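Local coordinates for chromosomal replication initiator protein DnaA (PDB 1L8Q) that binds and hydrolyses ATP, binds the replication origin and probably starts and regulates chromosomal replication once per cell cycle, at residues D106-S111 with L136-H141; H141-D146 with R155-I160; V68-A73 with L101-D106. One frame throughout, in Å; residues are numbered along the deposited sequence.

Contact 1 of 3, residues D106-S111 with L136-H141; sequences DVQFLS and LASDRH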
loop_
_atom_site.group_PDB
_atom_site.type_symbol
_atom_site.label_atom_id
_atom_site.label_comp_id
_atom_site.label_asym_id
_atom_site.label_seq_id
_atom_site.Cartn_x
_atom_site.Cartn_y
_atom_site.Cartn_z
ATOM N N ASP A 106 3.528 -6.965 8.680
ATOM C CA ASP A 106 2.456 -7.493 7.827
ATOM C C ASP A 106 1.623 -8.652 8.416
ATOM O O ASP A 106 1.305 -9.622 7.720
ATOM C CB ASP A 106 3.003 -7.877 6.457
ATOM C CG ASP A 106 3.499 -6.668 5.662
ATOM O OD1 ASP A 106 4.476 -6.824 4.879
ATOM O OD2 ASP A 106 2.992 -5.523 5.752
ATOM N N VAL A 107 1.235 -8.507 9.678
ATOM C CA VAL A 107 0.480 -9.518 10.425
ATOM C C VAL A 107 -0.762 -10.063 9.722
ATOM O O VAL A 107 -1.178 -11.168 9.959
ATOM C CB VAL A 107 0.082 -8.965 11.767
ATOM C CG1 VAL A 107 -0.997 -9.813 12.392
ATOM C CG2 VAL A 107 1.282 -8.906 12.655
ATOM N N GLN A 108 -1.340 -9.282 8.852
ATOM C CA GLN A 108 -2.512 -9.698 8.094
ATOM C C GLN A 108 -2.312 -11.049 7.427
ATOM O O GLN A 108 -3.266 -11.806 7.256
ATOM C CB GLN A 108 -2.738 -8.670 7.005
ATOM C CG GLN A 108 -1.806 -7.484 7.222
ATOM C CD GLN A 108 -1.092 -7.117 5.994
ATOM O OE1 GLN A 108 -1.507 -7.486 4.921
ATOM N NE2 GLN A 108 -0.010 -6.390 6.130
ATOM N N PHE A 109 -1.075 -11.323 7.009
ATOM C CA PHE A 109 -0.757 -12.549 6.285
ATOM C C PHE A 109 -0.716 -13.785 7.183
ATOM O O PHE A 109 -0.487 -14.892 6.715
ATOM C CB PHE A 109 0.546 -12.387 5.488
ATOM C CG PHE A 109 0.425 -11.433 4.328
ATOM C CD1 PHE A 109 -0.561 -11.614 3.363
ATOM C CD2 PHE A 109 1.279 -10.349 4.210
ATOM C CE1 PHE A 109 -0.688 -10.716 2.290
ATOM C CE2 PHE A 109 1.165 -9.457 3.153
ATOM C CZ PHE A 109 0.176 -9.638 2.191
ATOM N N LEU A 110 -0.952 -13.583 8.473
ATOM C CA LEU A 110 -1.108 -14.681 9.410
ATOM C C LEU A 110 -2.409 -15.454 9.143
ATOM O O LEU A 110 -2.547 -16.596 9.586
ATOM C CB LEU A 110 -1.146 -14.138 10.833
ATOM C CG LEU A 110 -0.022 -14.388 11.836
ATOM C CD1 LEU A 110 1.329 -14.713 11.205
ATOM C CD2 LEU A 110 0.073 -13.216 12.790
ATOM N N SER A 111 -3.366 -14.837 8.436
ATOM C CA SER A 111 -4.663 -15.496 8.223
ATOM C C SER A 111 -4.565 -16.814 7.488
ATOM O O SER A 111 -3.901 -16.917 6.466
ATOM C CB SER A 111 -5.722 -14.580 7.551
ATOM O OG SER A 111 -5.168 -13.397 7.006
ATOM N N LEU A 136 4.250 -5.132 16.340
ATOM C CA LEU A 136 3.596 -5.703 15.181
ATOM C C LEU A 136 3.223 -4.588 14.257
ATOM O O LEU A 136 3.066 -3.450 14.690
ATOM C CB LEU A 136 2.312 -6.430 15.579
ATOM C CG LEU A 136 2.395 -7.672 16.447
ATOM C CD1 LEU A 136 3.682 -8.414 16.212
ATOM C CD2 LEU A 136 2.289 -7.252 17.854
ATOM N N ALA A 137 3.067 -4.909 12.982
ATOM C CA ALA A 137 2.566 -3.945 12.017
ATOM C C ALA A 137 1.614 -4.673 11.087
ATOM O O ALA A 137 1.778 -5.881 10.820
ATOM C CB ALA A 137 3.668 -3.338 11.252
ATOM N N SER A 138 0.598 -3.954 10.623
ATOM C CA SER A 138 -0.430 -4.547 9.796
ATOM C C SER A 138 -1.006 -3.494 8.898
ATOM O O SER A 138 -0.815 -2.310 9.135
ATOM C CB SER A 138 -1.533 -5.142 10.648
ATOM O OG SER A 138 -2.681 -5.395 9.846
ATOM N N ASP A 139 -1.711 -3.915 7.861
ATOM C CA ASP A 139 -2.311 -2.955 6.967
ATOM C C ASP A 139 -3.717 -2.671 7.436
ATOM O O ASP A 139 -4.434 -1.899 6.828
ATOM C CB ASP A 139 -2.313 -3.457 5.504
ATOM C CG ASP A 139 -3.238 -4.636 5.296
ATOM O OD1 ASP A 139 -3.555 -5.323 6.284
ATOM O OD2 ASP A 139 -3.704 -4.959 4.187
ATOM N N ARG A 140 -4.133 -3.317 8.506
ATOM C CA ARG A 140 -5.484 -3.103 8.986
ATOM C C ARG A 140 -5.558 -3.319 10.476
ATOM O O ARG A 140 -4.719 -4.003 11.055
ATOM C CB ARG A 140 -6.460 -4.019 8.251
ATOM C CG ARG A 140 -6.264 -5.480 8.543
ATOM C CD ARG A 140 -6.838 -6.381 7.497
ATOM N NE ARG A 140 -6.404 -5.980 6.166
ATOM C CZ ARG A 140 -6.696 -6.636 5.050
ATOM N NH1 ARG A 140 -7.431 -7.740 5.091
ATOM N NH2 ARG A 140 -6.251 -6.185 3.887
ATOM N N HIS A 141 -6.559 -2.706 11.086
ATOM C CA HIS A 141 -6.826 -2.802 12.519
ATOM C C HIS A 141 -7.054 -4.259 12.903
ATOM O O HIS A 141 -7.590 -5.011 12.118
ATOM C CB HIS A 141 -8.099 -1.984 12.814
ATOM C CG HIS A 141 -8.349 -1.734 14.262
ATOM N ND1 HIS A 141 -8.943 -2.667 15.087
ATOM C CD2 HIS A 141 -8.092 -0.650 15.033
ATOM C CE1 HIS A 141 -9.019 -2.173 16.310
ATOM N NE2 HIS A 141 -8.507 -0.952 16.303
#
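Val107 and Gln108, in the 3-10 turn that follows Asp106, lie against the last residues of strand 133-138 and Asp139 just after it. One backbone hydrogen bond joins the segments: Val107 N donates to Ala137 O at 2.9 Å, nearly straight at 171° and in the carbonyl plane, so the pairing of strand 133-138 with its neighbour is prolonged to Val107, two residues past the end of strand 101-105. The turn itself is closed by Phe109 N on Asp106 O and Leu110 N on Val107 O.

The apolar part is small. With Val107 CG1 opposite its backbone N (chi1 164°), CG2 swings to the strand side and meets Leu136 CB at 4.0 Å, while CG1 is turned to Leu145.

Flat polar groups make the other half. The Gln108 amide is stacked on the Asp139 carboxylate, the planes 24° apart and Gln108 OE1 3.4 Å from Asp139 CG; the oxygens face one another as acceptors, so this is packing and not a hydrogen bond. The same OE1 sits over one face of the Phe109 ring, near its rim. Beside the stack, Gln108 CG lies 3.5 Å from Ser138 OG.

Charge and hydroxyl groups fix the strand's exit. Arg140 NH2 forms a salt bridge with Asp139 OD2 at 2.8 Å, on the syn side but tilted out of the carboxylate plane. Ser138 OG donates to Arg140 O at 2.7 Å, bracing the bend.

The CB of Asp106 points away from this strand; its side chain comes within about 4 Å of the bound magnesium ion (nearest atoms), and the residue belongs to the magnesium site. An acidic pair ending one strand and the turn after it, set against the C-terminal end of the next, are the Walker B and, probably, sensor 1 regions of an AAA+ nucleotide site.

Contact 2 of 3, residues H141-D146 with R155-I160; sequences HPQKLD and RFEGGI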
loop_
_atom_site.group_PDB
_atom_site.type_symbol
_atom_site.label_atom_id
_atom_site.label_comp_id
_atom_site.label_asym_id
_atom_site.label_seq_id
_atom_site.Cartn_x
_atom_site.Cartn_y
_atom_site.Cartn_z
ATOM N N HIS A 141 -6.559 -2.706 11.086
ATOM C CA HIS A 141 -6.826 -2.802 12.519
ATOM C C HIS A 141 -7.054 -4.259 12.903
ATOM O O HIS A 141 -7.590 -5.011 12.118
ATOM C CB HIS A 141 -8.099 -1.984 12.814
ATOM C CG HIS A 141 -8.349 -1.734 14.262
ATOM N ND1 HIS A 141 -8.943 -2.667 15.087
ATOM C CD2 HIS A 141 -8.092 -0.650 15.033
ATOM C CE1 HIS A 141 -9.019 -2.173 16.310
ATOM N NE2 HIS A 141 -8.507 -0.952 16.303
ATOM N N PRO A 142 -6.645 -4.670 14.093
ATOM C CA PRO A 142 -6.893 -6.056 14.532
ATOM C C PRO A 142 -8.351 -6.489 14.327
ATOM O O PRO A 142 -8.570 -7.613 13.884
ATOM C CB PRO A 142 -6.526 -6.027 16.003
ATOM C CG PRO A 142 -5.464 -4.937 16.076
ATOM C CD PRO A 142 -5.882 -3.895 15.082
ATOM N N GLN A 143 -9.316 -5.620 14.603
ATOM C CA GLN A 143 -10.728 -5.965 14.431
ATOM C C GLN A 143 -11.054 -6.359 12.995
ATOM O O GLN A 143 -12.140 -6.827 12.720
ATOM C CB GLN A 143 -11.653 -4.787 14.842
ATOM C CG GLN A 143 -11.815 -4.564 16.366
ATOM C CD GLN A 143 -12.273 -5.832 17.113
ATOM O OE1 GLN A 143 -13.469 -6.176 17.084
ATOM N NE2 GLN A 143 -11.326 -6.519 17.785
ATOM N N LYS A 144 -10.120 -6.139 12.077
ATOM C CA LYS A 144 -10.355 -6.456 10.682
ATOM C C LYS A 144 -9.513 -7.628 10.232
ATOM O O LYS A 144 -9.541 -8.010 9.062
ATOM C CB LYS A 144 -10.082 -5.251 9.808
ATOM C CG LYS A 144 -10.936 -4.047 10.167
ATOM C CD LYS A 144 -11.344 -3.259 8.937
ATOM C CE LYS A 144 -11.905 -1.893 9.314
ATOM N NZ LYS A 144 -10.844 -0.837 9.411
ATOM N N LEU A 145 -8.749 -8.185 11.157
ATOM C CA LEU A 145 -7.995 -9.375 10.868
ATOM C C LEU A 145 -8.897 -10.626 10.812
ATOM O O LEU A 145 -8.990 -11.385 11.777
ATOM C CB LEU A 145 -6.877 -9.576 11.904
ATOM C CG LEU A 145 -5.743 -8.552 11.872
ATOM C CD1 LEU A 145 -4.736 -8.796 12.992
ATOM C CD2 LEU A 145 -5.045 -8.554 10.526
ATOM N N ASP A 146 -9.569 -10.835 9.690
ATOM C CA ASP A 146 -10.274 -12.096 9.489
ATOM C C ASP A 146 -9.238 -13.201 9.378
ATOM O O ASP A 146 -8.149 -12.988 8.849
ATOM C CB ASP A 146 -11.099 -12.064 8.204
ATOM C CG ASP A 146 -12.390 -11.289 8.361
ATOM O OD1 ASP A 146 -12.335 -10.032 8.366
ATOM O OD2 ASP A 146 -13.507 -11.855 8.496
ATOM N N ARG A 155 -5.083 -10.356 22.706
ATOM C CA ARG A 155 -3.745 -10.027 23.135
ATOM C C ARG A 155 -3.264 -8.717 22.497
ATOM O O ARG A 155 -2.794 -7.825 23.189
ATOM C CB ARG A 155 -2.785 -11.185 22.868
ATOM C CG ARG A 155 -3.024 -12.368 23.781
ATOM C CD ARG A 155 -2.133 -12.383 25.004
ATOM N NE ARG A 155 -2.347 -13.554 25.850
ATOM C CZ ARG A 155 -1.447 -13.995 26.719
ATOM N NH1 ARG A 155 -0.284 -13.351 26.837
ATOM N NH2 ARG A 155 -1.701 -15.069 27.473
ATOM N N PHE A 156 -3.404 -8.588 21.188
ATOM C CA PHE A 156 -2.969 -7.367 20.550
ATOM C C PHE A 156 -3.724 -6.211 21.210
ATOM O O PHE A 156 -3.182 -5.131 21.448
ATOM C CB PHE A 156 -3.300 -7.377 19.050
ATOM C CG PHE A 156 -2.655 -8.503 18.268
ATOM C CD1 PHE A 156 -1.596 -9.225 18.786
ATOM C CD2 PHE A 156 -3.121 -8.827 17.003
ATOM C CE1 PHE A 156 -1.006 -10.245 18.052
ATOM C CE2 PHE A 156 -2.532 -9.842 16.267
ATOM C CZ PHE A 156 -1.474 -10.555 16.792
ATOM N N GLU A 157 -4.985 -6.435 21.518
ATOM C CA GLU A 157 -5.778 -5.345 21.997
ATOM C C GLU A 157 -5.480 -4.970 23.428
ATOM O O GLU A 157 -5.949 -3.935 23.927
ATOM C CB GLU A 157 -7.247 -5.589 21.730
ATOM C CG GLU A 157 -7.641 -5.088 20.363
ATOM C CD GLU A 157 -8.956 -5.631 19.887
ATOM O OE1 GLU A 157 -9.712 -6.173 20.725
ATOM O OE2 GLU A 157 -9.236 -5.515 18.667
ATOM N N GLY A 158 -4.659 -5.784 24.077
ATOM C CA GLY A 158 -4.237 -5.488 25.418
ATOM C C GLY A 158 -3.111 -4.476 25.397
ATOM O O GLY A 158 -2.758 -3.885 26.412
ATOM N N GLY A 159 -2.542 -4.245 24.231
ATOM C CA GLY A 159 -1.427 -3.311 24.155
ATOM C C GLY A 159 -1.798 -1.908 23.713
ATOM O O GLY A 159 -2.745 -1.305 24.230
ATOM N N ILE A 160 -1.032 -1.380 22.765
ATOM C CA ILE A 160 -1.330 -0.077 22.189
ATOM C C ILE A 160 -1.444 -0.145 20.671
ATOM O O ILE A 160 -0.540 -0.620 19.978
ATOM C CB ILE A 160 -0.310 1.005 22.639
ATOM C CG1 ILE A 160 -0.665 2.359 22.013
ATOM C CG2 ILE A 160 1.111 0.607 22.296
ATOM C CD1 ILE A 160 -0.219 3.565 22.845
#
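The loop that leads from strand 133-138 to helix 150-157 folds back here on that same helix: Pro142, Gln143 and Leu145, in and just after a short 3-10 turn, meet Phe156 and Glu157. Leu145 and Phe156 form the buried side. Leu145 CD1 comes to the edge of the Phe156 ring, near its plane, 4.1 Å from Phe156 CE2, the two side chains running at about a right angle. Pro142 packs more loosely beside them, its CG 4.4 Å from Phe156 CB. Phe41 of strand 40-43 touches Pro142, Leu145 and Phe156, and Phe120 of helix 114-129 also packs on the ring, joining the group to the core between sheet and helices.

Glu157 carries the outer side. Its chain runs extended beyond CG and brings OE2 up to the loop, where Gln143 NE2 donates a hydrogen bond to it. Gln143 is bent at its second torsion (chi2 -54°), which curls the amide back toward the helix; amide and carboxylate planes are 45° apart. The modelled 2.5 Å between Gln143 NE2 and Glu157 OE2 is very short and its exact length doubtful. Around the same oxygen lie Pro142 CB at 3.8 Å and His141 CE1 at 4.1 Å.

His141 fixes the start of the turn. Its ND1 accepts Gln143 N at 3.0 Å, with the donor close to the ring plane and an angle of 161°, while Pro142 CD lies over one ring face, offset toward the rim. Tyr43 meets the ring edge-to-face, tying the turn to strand 40-43. The sequence Arg-Phe-Glu-Gly-Gly here is consistent with box VII of the AAA+ region in DnaA proteins, set between the strand 133-138 exit and strand 160-163.

Contact 3 of 3, residues V68-A73 with L101-D106; sequences VIYSSA and LLLLDD
Tyr70 and Asp105 both set their side chains opposite the backbone N (chi1 164° and -156°), and this aims phenol and carboxylate at each other on one face of two parallel strands. Tyr70 OH donates to Asp105 OD2 at 2.8 Å, meeting the anti lone pair of an oxygen that lies in the plane of the ring, at its edge; the carboxylate is turned 70° to that ring. Behind the hydroxyl, Tyr70 CD1 rests 3.9 Å from Leu103 CB, and Val68 CG1 touches Leu103 CD1 at 4.1 Å.

A ladder of five backbone bonds holds the nearly parallel strands 68-72 and 101-105, from Ile69 N on Leu101 O at 3.0 Å to Ala73 N on Asp105 O at 2.8 Å. Ser72 is the N-cap of helix 73-86.

Asp105 OD2 is also hydrogen-bonded to Thr51 OG1 of the P-loop, a residue of the magnesium site. Replacing Tyr70 by a phenylalanine would probably take one of these two hydroxyl partners from Asp105 OD2 and let its carboxylate turn more easily.

Asp105, itself a residue of the ATP site, is thus gripped by two hydroxyls, with Tyr70 as a second-shell residue from the outermost strand.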
loop_
_atom_site.group_PDB
_atom_site.type_symbol
_atom_site.label_atom_id
_atom_site.label_comp_id
_atom_site.label_asym_id
_atom_site.label_seq_id
_atom_site.Cartn_x
_atom_site.Cartn_y
_atom_site.Cartn_z
ATOM N N VAL A 68 17.756 -8.749 18.476
ATOM C CA VAL A 68 16.565 -8.379 17.714
ATOM C C VAL A 68 16.245 -9.321 16.580
ATOM O O VAL A 68 17.128 -9.816 15.933
ATOM C CB VAL A 68 16.747 -6.980 17.070
ATOM C CG1 VAL A 68 15.493 -6.563 16.313
ATOM C CG2 VAL A 68 17.123 -5.947 18.105
ATOM N N ILE A 69 14.972 -9.559 16.327
ATOM C CA ILE A 69 14.608 -10.228 15.094
ATOM C C ILE A 69 13.506 -9.462 14.381
ATOM O O ILE A 69 12.556 -8.980 14.999
ATOM C CB ILE A 69 14.197 -11.694 15.298
ATOM C CG1 ILE A 69 15.426 -12.583 15.388
ATOM C CG2 ILE A 69 13.458 -12.186 14.084
ATOM C CD1 ILE A 69 15.122 -14.062 15.175
ATOM N N TYR A 70 13.663 -9.320 13.074
ATOM C CA TYR A 70 12.635 -8.738 12.257
ATOM C C TYR A 70 12.196 -9.763 11.264
ATOM O O TYR A 70 13.005 -10.492 10.730
ATOM C CB TYR A 70 13.143 -7.533 11.497
ATOM C CG TYR A 70 12.219 -7.149 10.347
ATOM C CD1 TYR A 70 11.172 -6.245 10.531
ATOM C CD2 TYR A 70 12.375 -7.715 9.093
ATOM C CE1 TYR A 70 10.329 -5.910 9.501
ATOM C CE2 TYR A 70 11.531 -7.394 8.058
ATOM C CZ TYR A 70 10.510 -6.491 8.264
ATOM O OH TYR A 70 9.678 -6.169 7.204
ATOM N N SER A 71 10.911 -9.802 10.984
ATOM C CA SER A 71 10.436 -10.717 9.981
ATOM C C SER A 71 9.004 -10.390 9.590
ATOM O O SER A 71 8.210 -9.947 10.414
ATOM C CB SER A 71 10.550 -12.153 10.493
ATOM O OG SER A 71 9.777 -13.007 9.684
ATOM N N SER A 72 8.681 -10.578 8.323
ATOM C CA SER A 72 7.317 -10.391 7.887
ATOM C C SER A 72 6.601 -11.665 8.222
ATOM O O SER A 72 7.212 -12.716 8.317
ATOM C CB SER A 72 7.242 -10.071 6.382
ATOM O OG SER A 72 7.522 -11.205 5.560
ATOM N N ALA A 73 5.307 -11.573 8.431
ATOM C CA ALA A 73 4.542 -12.733 8.847
ATOM C C ALA A 73 4.614 -13.867 7.841
ATOM O O ALA A 73 4.612 -15.023 8.219
ATOM C CB ALA A 73 3.099 -12.350 9.115
ATOM N N LEU A 101 13.708 -7.981 21.361
ATOM C CA LEU A 101 12.827 -7.200 20.501
ATOM C C LEU A 101 12.374 -8.026 19.302
ATOM O O LEU A 101 13.182 -8.364 18.454
ATOM C CB LEU A 101 13.579 -5.971 19.966
ATOM C CG LEU A 101 12.781 -4.676 19.677
ATOM C CD1 LEU A 101 13.329 -3.907 18.478
ATOM C CD2 LEU A 101 11.267 -4.887 19.527
ATOM N N LEU A 102 11.086 -8.333 19.229
ATOM C CA LEU A 102 10.544 -9.057 18.094
ATOM C C LEU A 102 9.738 -8.083 17.212
ATOM O O LEU A 102 8.893 -7.315 17.700
ATOM C CB LEU A 102 9.676 -10.225 18.571
ATOM C CG LEU A 102 8.756 -10.859 17.532
ATOM C CD1 LEU A 102 9.551 -11.329 16.378
ATOM C CD2 LEU A 102 7.995 -12.008 18.124
ATOM N N LEU A 103 10.025 -8.077 15.924
ATOM C CA LEU A 103 9.310 -7.206 15.015
ATOM C C LEU A 103 8.645 -8.058 13.961
ATOM O O LEU A 103 9.340 -8.640 13.111
ATOM C CB LEU A 103 10.280 -6.244 14.337
ATOM C CG LEU A 103 11.220 -5.397 15.213
ATOM C CD1 LEU A 103 12.298 -4.802 14.349
ATOM C CD2 LEU A 103 10.469 -4.303 15.959
ATOM N N LEU A 104 7.317 -8.164 14.030
ATOM C CA LEU A 104 6.566 -8.945 13.070
ATOM C C LEU A 104 5.787 -8.006 12.176
ATOM O O LEU A 104 4.845 -7.315 12.632
ATOM C CB LEU A 104 5.622 -9.914 13.771
ATOM C CG LEU A 104 5.243 -11.122 12.916
ATOM C CD1 LEU A 104 6.498 -11.946 12.602
ATOM C CD2 LEU A 104 4.180 -11.975 13.571
ATOM N N ASP A 105 6.170 -7.972 10.904
ATOM C CA ASP A 105 5.610 -7.038 9.949
ATOM C C ASP A 105 4.535 -7.721 9.118
ATOM O O ASP A 105 4.617 -8.913 8.882
ATOM C CB ASP A 105 6.733 -6.585 9.035
ATOM C CG ASP A 105 6.474 -5.240 8.397
ATOM O OD1 ASP A 105 5.367 -4.681 8.565
ATOM O OD2 ASP A 105 7.345 -4.658 7.716
ATOM N N ASP A 106 3.528 -6.965 8.680
ATOM C CA ASP A 106 2.456 -7.493 7.827
ATOM C C ASP A 106 1.623 -8.652 8.416
ATOM O O ASP A 106 1.305 -9.622 7.720
ATOM C CB ASP A 106 3.003 -7.877 6.457
ATOM C CG ASP A 106 3.499 -6.668 5.662
ATOM O OD1 ASP A 106 4.476 -6.824 4.879
ATOM O OD2 ASP A 106 2.992 -5.523 5.752
#

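From the N terminus, contact 3 comes first: strand 68-72 leaves through helices 73-86 and 89-97 and returns as the parallel strand 101-105, closing a beta-alpha-beta crossover. At Asp106, shared with contact 1, the chain sets out again over helix 114-129 and comes back as strand 133-138, which contact 1 closes. His141 then starts contact 2, whose short loop ends in helix 150-157. The three follow in series; none nests within or crosses another. Ala137 N, 3.0 Å from Leu104 O, joins contacts 1 and 3 in the sheet, and Leu145 against Val107 joins contacts 1 and 2, so the C-terminal end of the sheet, where the nucleotide site lies, is tied to helix 150-157.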